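Local coordinates for Fdc1 (Candida dubliniensis, PDB 4ZAD), which probably catalyses the reversible, prenylated-FMN-dependent decarboxylation of aromatic acids such as ferulic, p-coumaric and cinnamic acid to their vinyl derivatives, at residues A108-K113 / T342-S347; G394-L397 / K401-Y404. All blocks are in the same frame, centred on the assembly; numbering follows the deposited sequence.

Interaction 1 (A108-K113 / T342-S347); sequences ANRNPK and TKYLIS
R110 and Y344 show how one arginine can use its aliphatic and its charged part on the same aromatic ring. The chain leaves helix 99-108 at N109, whose ND2 turns back to the carbonyl of F105, and the next residue, R110, directs its side chain at helix 334-347. Its CB sits over one face of the Y344 ring, a CH-pi contact 3.5 Å from the centroid and 17° off the ring normal. Bends at chi2 and chi3 then fold the rest of the chain back over the ring, carrying the guanidinium to the CD2–CE2 side. There R110 NH2 comes to 3.2 Å from Y344 CD2, which lies over one face of the guanidinium. The two planes are 47° apart, so the groups are inclined to each other and do not form a flat stack. The charge itself is held by E341 of the same helix, which forms a salt bridge with NE, while NH1 makes a weak hydrogen bond to the hydroxyl of Y115; P235 and Y243 also touch the arginine side chain. One residue further on, N111 marks the margin of the contact, its CA 4.4 Å from the phenol OH of Y344. From the helix, Y344 reaches the loop because its CG stands anti to the backbone N. The arrangement is a CH-pi and guanidinium-over-ring contact in the UbiD fold, joining the loop that follows helix 99-108 to helix 334-347 of the C-terminal domain, with the side chain of R110 about 10 Å from the bound manganese.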
loop_
_atom_site.group_PDB
_atom_site.type_symbol
_atom_site.label_atom_id
_atom_site.label_comp_id
_atom_site.label_asym_id
_atom_site.label_seq_id
_atom_site.Cartn_x
_atom_site.Cartn_y
_atom_site.Cartn_z
ATOM N N ALA A 108 -9.798 26.182 -7.698
ATOM C CA ALA A 108 -10.197 27.189 -8.682
ATOM C C ALA A 108 -11.042 28.275 -8.039
ATOM O O ALA A 108 -10.921 29.452 -8.393
ATOM C CB ALA A 108 -10.949 26.555 -9.800
ATOM N N ASN A 109 -11.874 27.876 -7.075
ATOM C CA ASN A 109 -12.821 28.798 -6.436
ATOM C C ASN A 109 -12.329 29.433 -5.106
ATOM O O ASN A 109 -13.101 30.105 -4.404
ATOM C CB ASN A 109 -14.180 28.103 -6.281
ATOM C CG ASN A 109 -14.981 28.047 -7.610
ATOM O OD1 ASN A 109 -15.782 28.943 -7.901
ATOM N ND2 ASN A 109 -14.786 26.979 -8.391
ATOM N N ARG A 110 -11.039 29.280 -4.812
ATOM C CA ARG A 110 -10.420 29.862 -3.608
ATOM C C ARG A 110 -10.020 31.353 -3.680
ATOM O O ARG A 110 -9.775 31.970 -2.676
ATOM C CB ARG A 110 -9.219 29.006 -3.129
ATOM C CG ARG A 110 -9.625 27.877 -2.164
ATOM C CD ARG A 110 -9.954 28.386 -0.771
ATOM N NE ARG A 110 -8.730 28.630 -0.030
ATOM C CZ ARG A 110 -8.180 29.826 0.209
ATOM N NH1 ARG A 110 -8.752 30.951 -0.185
ATOM N NH2 ARG A 110 -7.042 29.902 0.885
ATOM N N ASN A 111 -9.941 31.922 -4.857
ATOM C CA ASN A 111 -9.744 33.361 -5.013
ATOM C C ASN A 111 -10.947 34.110 -4.422
ATOM O O ASN A 111 -12.036 33.963 -4.913
ATOM C CB ASN A 111 -9.654 33.579 -6.521
ATOM C CG ASN A 111 -9.236 34.964 -6.922
ATOM O OD1 ASN A 111 -9.265 35.925 -6.139
ATOM N ND2 ASN A 111 -8.859 35.079 -8.202
ATOM N N PRO A 112 -10.770 34.912 -3.365
ATOM C CA PRO A 112 -11.930 35.572 -2.732
ATOM C C PRO A 112 -12.877 36.376 -3.645
ATOM O O PRO A 112 -14.027 36.603 -3.258
ATOM C CB PRO A 112 -11.273 36.516 -1.694
ATOM C CG PRO A 112 -10.031 35.863 -1.327
ATOM C CD PRO A 112 -9.539 35.151 -2.586
ATOM N N LYS A 113 -12.385 36.812 -4.808
ATOM C CA LYS A 113 -13.211 37.467 -5.858
ATOM C C LYS A 113 -14.426 36.606 -6.322
ATOM O O LYS A 113 -15.440 37.133 -6.802
ATOM C CB LYS A 113 -12.329 37.834 -7.093
ATOM C CG LYS A 113 -11.101 38.764 -6.810
ATOM N N THR A 342 -3.997 22.595 0.589
ATOM C CA THR A 342 -2.558 22.664 0.452
ATOM C C THR A 342 -2.163 22.944 -1.014
ATOM O O THR A 342 -1.147 23.615 -1.299
ATOM C CB THR A 342 -1.886 21.413 0.974
ATOM O OG1 THR A 342 -2.361 21.134 2.302
ATOM C CG2 THR A 342 -0.365 21.598 0.992
ATOM N N LYS A 343 -2.989 22.462 -1.945
ATOM C CA LYS A 343 -2.753 22.744 -3.363
ATOM C C LYS A 343 -2.934 24.243 -3.546
ATOM O O LYS A 343 -2.090 24.883 -4.105
ATOM C CB LYS A 343 -3.736 21.999 -4.266
ATOM C CG LYS A 343 -3.152 21.442 -5.519
ATOM C CD LYS A 343 -2.697 22.470 -6.558
ATOM C CE LYS A 343 -2.810 21.859 -8.038
ATOM N NZ LYS A 343 -4.182 21.182 -8.357
ATOM N N TYR A 344 -4.029 24.797 -3.033
ATOM C CA TYR A 344 -4.250 26.204 -3.196
ATOM C C TYR A 344 -3.063 26.983 -2.654
ATOM O O TYR A 344 -2.424 27.719 -3.382
ATOM C CB TYR A 344 -5.568 26.705 -2.598
ATOM C CG TYR A 344 -5.695 28.198 -2.822
ATOM C CD1 TYR A 344 -5.954 28.722 -4.103
ATOM C CD2 TYR A 344 -5.447 29.094 -1.796
ATOM C CE1 TYR A 344 -5.994 30.103 -4.323
ATOM C CE2 TYR A 344 -5.487 30.458 -2.009
ATOM C CZ TYR A 344 -5.758 30.955 -3.259
ATOM O OH TYR A 344 -5.807 32.328 -3.430
ATOM N N LEU A 345 -2.749 26.799 -1.385
ATOM C CA LEU A 345 -1.666 27.538 -0.770
ATOM C C LEU A 345 -0.329 27.419 -1.516
ATOM O O LEU A 345 0.432 28.373 -1.574
ATOM C CB LEU A 345 -1.525 27.111 0.698
ATOM C CG LEU A 345 -2.632 27.627 1.617
ATOM C CD1 LEU A 345 -2.420 27.208 3.062
ATOM C CD2 LEU A 345 -2.635 29.158 1.526
ATOM N N ILE A 346 -0.056 26.263 -2.111
ATOM C CA ILE A 346 1.241 25.982 -2.756
ATOM C C ILE A 346 1.359 26.755 -4.076
ATOM O O ILE A 346 2.369 27.350 -4.406
ATOM C CB ILE A 346 1.388 24.464 -2.989
ATOM C CG1 ILE A 346 1.877 23.787 -1.721
ATOM C CG2 ILE A 346 2.347 24.171 -4.054
ATOM C CD1 ILE A 346 2.131 22.263 -1.860
ATOM N N SER A 347 0.316 26.637 -4.858
ATOM C CA SER A 347 -0.107 27.585 -5.885
ATOM C C SER A 347 0.316 29.036 -5.750
ATOM O O SER A 347 0.595 29.702 -6.711
ATOM C CB SER A 347 -1.605 27.578 -5.775
ATOM O OG SER A 347 -2.222 28.399 -6.690
#

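Interaction 2 (G394-L397 / K401-Y404); sequences GDFL and KECY
C403 SG lies over one face of the F396 ring, a sulfur-aromatic contact formed where the loop after helix 386-399, in the C-terminal domain of this UbiD enzyme, folds back against the helix it has just left. The sulfur is 3.9 Å from the ring centroid, 24° off the normal, and is displaced toward the rim, with CE2 of F396 its nearest ring atom. Two torsions produce this meeting: F396 CG is anti to the backbone N (chi1 -175°), while C403 SG is anti to its own carbonyl carbon (chi1 -52°).

Apolar packing widens the patch. L397 CD2 approaches the same sulfur at 4.0 Å, so the sulfur touches both the phenyl ring and a leucine methyl, which meet it from directions roughly at right angles. E402 adds its aliphatic stem, with CB 4.0 Å from F396 CE1, and I346 and L345 of helix 334-347 pack on this group, the first on F396 and the second on E402 and C403. H349 also meets the F396 ring edge-to-face.

Polar interactions act mainly around the apolar patch. S400, between the two segments, uses OG to hydrogen-bond the carbonyl of F396 and the amide of C403, tying the helix end to the returning loop. At the outer margin K401 NZ and E402 OE2 form a salt bridge. The side chain of Y404 sets off away from the helix, its hydroxyl is hydrogen-bonded to D236, and the residue precedes K405, which binds the prenylated FMN.

Backbone also meets side chain at close range where the chain doubles back: C403 CB lies 3.3 Å from F396 O and 3.4 Å from L397 O.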
loop_
_atom_site.group_PDB
_atom_site.type_symbol
_atom_site.label_atom_id
_atom_site.label_comp_id
_atom_site.label_asym_id
_atom_site.label_seq_id
_atom_site.Cartn_x
_atom_site.Cartn_y
_atom_site.Cartn_z
ATOM N N GLY A 394 9.112 21.413 3.953
ATOM C CA GLY A 394 8.660 21.216 5.315
ATOM C C GLY A 394 8.537 22.485 6.140
ATOM O O GLY A 394 7.670 22.577 7.009
ATOM N N ASP A 395 9.398 23.470 5.899
ATOM C CA ASP A 395 9.269 24.723 6.621
ATOM C C ASP A 395 7.932 25.299 6.220
ATOM O O ASP A 395 7.148 25.776 7.066
ATOM C CB ASP A 395 10.397 25.710 6.296
ATOM C CG ASP A 395 11.648 25.484 7.154
ATOM O OD1 ASP A 395 11.595 24.686 8.135
ATOM O OD2 ASP A 395 12.704 26.115 6.841
ATOM N N PHE A 396 7.648 25.200 4.931
ATOM C CA PHE A 396 6.436 25.777 4.429
ATOM C C PHE A 396 5.169 25.096 4.926
ATOM O O PHE A 396 4.258 25.766 5.356
ATOM C CB PHE A 396 6.416 25.817 2.924
ATOM C CG PHE A 396 5.215 26.524 2.383
ATOM C CD1 PHE A 396 4.971 27.857 2.719
ATOM C CD2 PHE A 396 4.308 25.861 1.556
ATOM C CE1 PHE A 396 3.820 28.505 2.233
ATOM C CE2 PHE A 396 3.200 26.502 1.075
ATOM C CZ PHE A 396 2.952 27.825 1.411
ATOM N N LEU A 397 5.125 23.779 4.820
ATOM C CA LEU A 397 3.971 23.004 5.177
ATOM C C LEU A 397 3.821 22.835 6.702
ATOM O O LEU A 397 2.701 22.824 7.200
ATOM C CB LEU A 397 4.019 21.641 4.482
ATOM C CG LEU A 397 3.915 21.676 2.947
ATOM C CD1 LEU A 397 3.841 20.244 2.389
ATOM C CD2 LEU A 397 2.703 22.445 2.454
ATOM N N LYS A 401 2.938 30.437 8.480
ATOM C CA LYS A 401 1.649 31.008 8.876
ATOM C C LYS A 401 0.544 30.601 7.925
ATOM O O LYS A 401 -0.643 30.681 8.269
ATOM C CB LYS A 401 1.733 32.540 8.999
ATOM C CG LYS A 401 1.975 33.334 7.709
ATOM C CD LYS A 401 1.412 34.816 7.853
ATOM C CE LYS A 401 2.200 35.918 7.046
ATOM N NZ LYS A 401 2.447 35.649 5.554
ATOM N N GLU A 402 0.933 30.209 6.714
ATOM C CA GLU A 402 -0.040 29.722 5.731
ATOM C C GLU A 402 -0.549 28.333 6.125
ATOM O O GLU A 402 -1.763 28.147 6.249
ATOM C CB GLU A 402 0.537 29.665 4.296
ATOM C CG GLU A 402 0.681 31.018 3.591
ATOM C CD GLU A 402 1.874 31.862 4.073
ATOM O OE1 GLU A 402 2.819 31.334 4.715
ATOM O OE2 GLU A 402 1.835 33.091 3.818
ATOM N N CYS A 403 0.382 27.392 6.334
ATOM C CA CYS A 403 0.064 25.975 6.475
ATOM C C CYS A 403 0.177 25.356 7.896
ATOM O O CYS A 403 -0.117 24.193 8.075
ATOM C CB CYS A 403 0.980 25.203 5.552
ATOM S SG CYS A 403 0.973 25.811 3.879
ATOM N N TYR A 404 0.589 26.132 8.892
ATOM C CA TYR A 404 0.821 25.610 10.228
ATOM C C TYR A 404 -0.333 24.765 10.744
ATOM O O TYR A 404 -0.108 23.697 11.295
ATOM C CB TYR A 404 1.141 26.749 11.224
ATOM C CG TYR A 404 -0.048 27.449 11.799
ATOM C CD1 TYR A 404 -0.700 28.422 11.075
ATOM C CD2 TYR A 404 -0.541 27.123 13.072
ATOM C CE1 TYR A 404 -1.818 29.084 11.592
ATOM C CE2 TYR A 404 -1.677 27.803 13.611
ATOM C CZ TYR A 404 -2.307 28.770 12.854
ATOM O OH TYR A 404 -3.418 29.459 13.296
#

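How the interactions relate
Followed from the N terminus, the chain completes interaction 1 before interaction 2 begins, so the two lie in series and neither nest nor cross. Interaction 1 closes a very long loop: 228 residues, including the whole nine-stranded antiparallel sheet, separate 108-113 from 342-347. Interaction 2 closes a short one, with three residues between 394-397 and 401-404. Their centres are 15 Å apart, yet helix 334-347 bridges them directly. L345 CD1 comes to 3.8 Å from C403 SG, and T342 CG2 packs against L397 CD2. One helix thus connects the loop after helix 99-108 to the end of helix 386-399 and its returning chain.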